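Local atomic coordinates of aldo-keto reductase family 1 member C1 (Caenorhabditis elegans, PDB entry 1QWK), a protein that probably reduces aldoses and related carbonyl compounds with NADPH as an aldo-keto reductase. Residues A34-T37 against A38-G42. Residues are numbered along the deposited sequence; the frame is centred on the assembly and turned at random.
Sequences AVKT and AVKAG
The side chain of Lys40 starts out beside the carbonyl oxygen of Lys36, one turn back, and can be followed along that oxygen atom by atom. CB of Lys40 lies 3.3 Å from Lys36 O. With CG on the backbone N side (chi1 -67°), the chain turns back over the preceding turn, and CG of Lys40 comes to 3.1 Å from Lys36 O. The rest runs out extended: CD is a little farther from the same oxygen, CE only grazes it, and NZ of Lys40 ends 4.8 Å from NZ of Lys36. Both ammonium groups, alike in charge, face Glu68 of helix 55-68, unequally: Lys36 makes salt bridges to Glu68 and Glu64, Lys40 only a long, weak ion pair with Glu68. That acidic pair probably eases the repulsion between the lysines. All this belongs to helix 28-41, the connection between strands 21-22 and 45-47 in the first beta-alpha-beta unit of the TIM barrel, and residues 34-41 form its last two turns. On the buried side Val35 and Val39 stand one turn apart, CG1 of Val35 4.3 Å from CG2 of Val39, and both press on Leu65 of helix 55-68. Val39 has CG1 anti to the backbone N and CG2 beside it, which leaves CG2 of Val39 leaning back to 3.3 Å from Val35 O. The backbone bond that joins the same two residues, Val39 N to Val35 O at 2.9 Å, is nearly straight at 170° on the hydrogen. Towards the end of the helix the geometry slackens: Ala41 N reaches Thr37 O at 3.0 Å, but with an N-H...O angle of 130°, and Gly42, at positive phi, then takes the chain out of the helix.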
ATOM      1  N   ALA A  34       1.126 -10.243  13.639  1.00 22.64           N
ATOM      2  CA  ALA A  34       0.408 -10.031  12.390  1.00 21.91           C
ATOM      3  C   ALA A  34       1.164 -10.612  11.195  1.00 21.01           C
ATOM      4  O   ALA A  34       0.577 -11.278  10.345  1.00 21.15           O
ATOM      5  CB  ALA A  34       0.160  -8.537  12.177  1.00 21.18           C
ATOM      6  N   VAL A  35       2.466 -10.355  11.134  1.00 19.67           N
ATOM      7  CA  VAL A  35       3.276 -10.853  10.032  1.00 20.36           C
ATOM      8  C   VAL A  35       3.293 -12.377  10.003  1.00 20.46           C
ATOM      9  O   VAL A  35       3.061 -12.985   8.957  1.00 20.26           O
ATOM     10  CB  VAL A  35       4.732 -10.321  10.118  1.00 20.73           C
ATOM     11  CG1 VAL A  35       5.616 -11.027   9.100  1.00 22.50           C
ATOM     12  CG2 VAL A  35       4.749  -8.818   9.858  1.00 22.17           C
ATOM     13  N   LYS A  36       3.554 -13.000  11.149  1.00 21.72           N
ATOM     14  CA  LYS A  36       3.598 -14.459  11.206  1.00 22.17           C
ATOM     15  C   LYS A  36       2.256 -15.092  10.859  1.00 23.29           C
ATOM     16  O   LYS A  36       2.203 -16.119  10.182  1.00 24.16           O
ATOM     17  CB  LYS A  36       4.063 -14.918  12.590  1.00 23.93           C
ATOM     18  CG  LYS A  36       5.429 -14.362  12.962  1.00 26.99           C
ATOM     19  CD  LYS A  36       5.953 -14.922  14.279  1.00 29.18           C
ATOM     20  CE  LYS A  36       6.352 -16.382  14.151  1.00 32.72           C
ATOM     21  NZ  LYS A  36       6.872 -16.916  15.443  1.00 35.12           N
ATOM     22  N   THR A  37       1.172 -14.476  11.316  1.00 22.43           N
ATOM     23  CA  THR A  37      -0.161 -14.993  11.028  1.00 23.08           C
ATOM     24  C   THR A  37      -0.441 -14.901   9.532  1.00 22.71           C
ATOM     25  O   THR A  37      -0.961 -15.840   8.921  1.00 22.12           O
ATOM     26  CB  THR A  37      -1.245 -14.196  11.781  1.00 23.51           C
ATOM     27  OG1 THR A  37      -1.044 -14.331  13.195  1.00 26.16           O
ATOM     28  CG2 THR A  37      -2.628 -14.714  11.420  1.00 24.74           C
ATOM     29  N   ALA A  38      -0.084 -13.765   8.942  1.00 21.27           N
ATOM     30  CA  ALA A  38      -0.309 -13.537   7.521  1.00 20.37           C
ATOM     31  C   ALA A  38       0.482 -14.515   6.660  1.00 20.16           C
ATOM     32  O   ALA A  38      -0.060 -15.122   5.733  1.00 20.23           O
ATOM     33  CB  ALA A  38       0.064 -12.101   7.159  1.00 20.83           C
ATOM     34  N   VAL A  39       1.766 -14.666   6.955  1.00 20.07           N
ATOM     35  CA  VAL A  39       2.599 -15.573   6.175  1.00 21.69           C
ATOM     36  C   VAL A  39       2.119 -17.016   6.302  1.00 21.38           C
ATOM     37  O   VAL A  39       2.082 -17.751   5.316  1.00 20.88           O
ATOM     38  CB  VAL A  39       4.083 -15.469   6.597  1.00 22.07           C
ATOM     39  CG1 VAL A  39       4.915 -16.518   5.863  1.00 22.68           C
ATOM     40  CG2 VAL A  39       4.609 -14.080   6.275  1.00 22.35           C
ATOM     41  N   LYS A  40       1.743 -17.430   7.508  1.00 24.13           N
ATOM     42  CA  LYS A  40       1.265 -18.796   7.686  1.00 24.23           C
ATOM     43  C   LYS A  40      -0.072 -18.992   6.973  1.00 24.84           C
ATOM     44  O   LYS A  40      -0.429 -20.114   6.612  1.00 27.53           O
ATOM     45  CB  LYS A  40       1.122 -19.123   9.173  1.00 26.56           C
ATOM     46  CG  LYS A  40       2.443 -19.182   9.914  1.00 28.45           C
ATOM     47  CD  LYS A  40       2.214 -19.345  11.405  1.00 33.02           C
ATOM     48  CE  LYS A  40       3.524 -19.370  12.170  1.00 35.95           C
ATOM     49  NZ  LYS A  40       3.289 -19.480  13.635  1.00 39.22           N
ATOM     50  N   ALA A  41      -0.804 -17.900   6.765  1.00 23.15           N
ATOM     51  CA  ALA A  41      -2.097 -17.958   6.085  1.00 23.57           C
ATOM     52  C   ALA A  41      -1.948 -17.996   4.566  1.00 23.18           C
ATOM     53  O   ALA A  41      -2.856 -18.441   3.860  1.00 24.51           O
ATOM     54  CB  ALA A  41      -2.957 -16.766   6.491  1.00 23.58           C
ATOM     55  N   GLY A  42      -0.810 -17.527   4.061  1.00 22.00           N
ATOM     56  CA  GLY A  42      -0.592 -17.535   2.625  1.00 21.05           C
ATOM     57  C   GLY A  42      -0.063 -16.233   2.054  1.00 19.74           C
ATOM     58  O   GLY A  42       0.355 -16.192   0.897  1.00 20.83           O
TER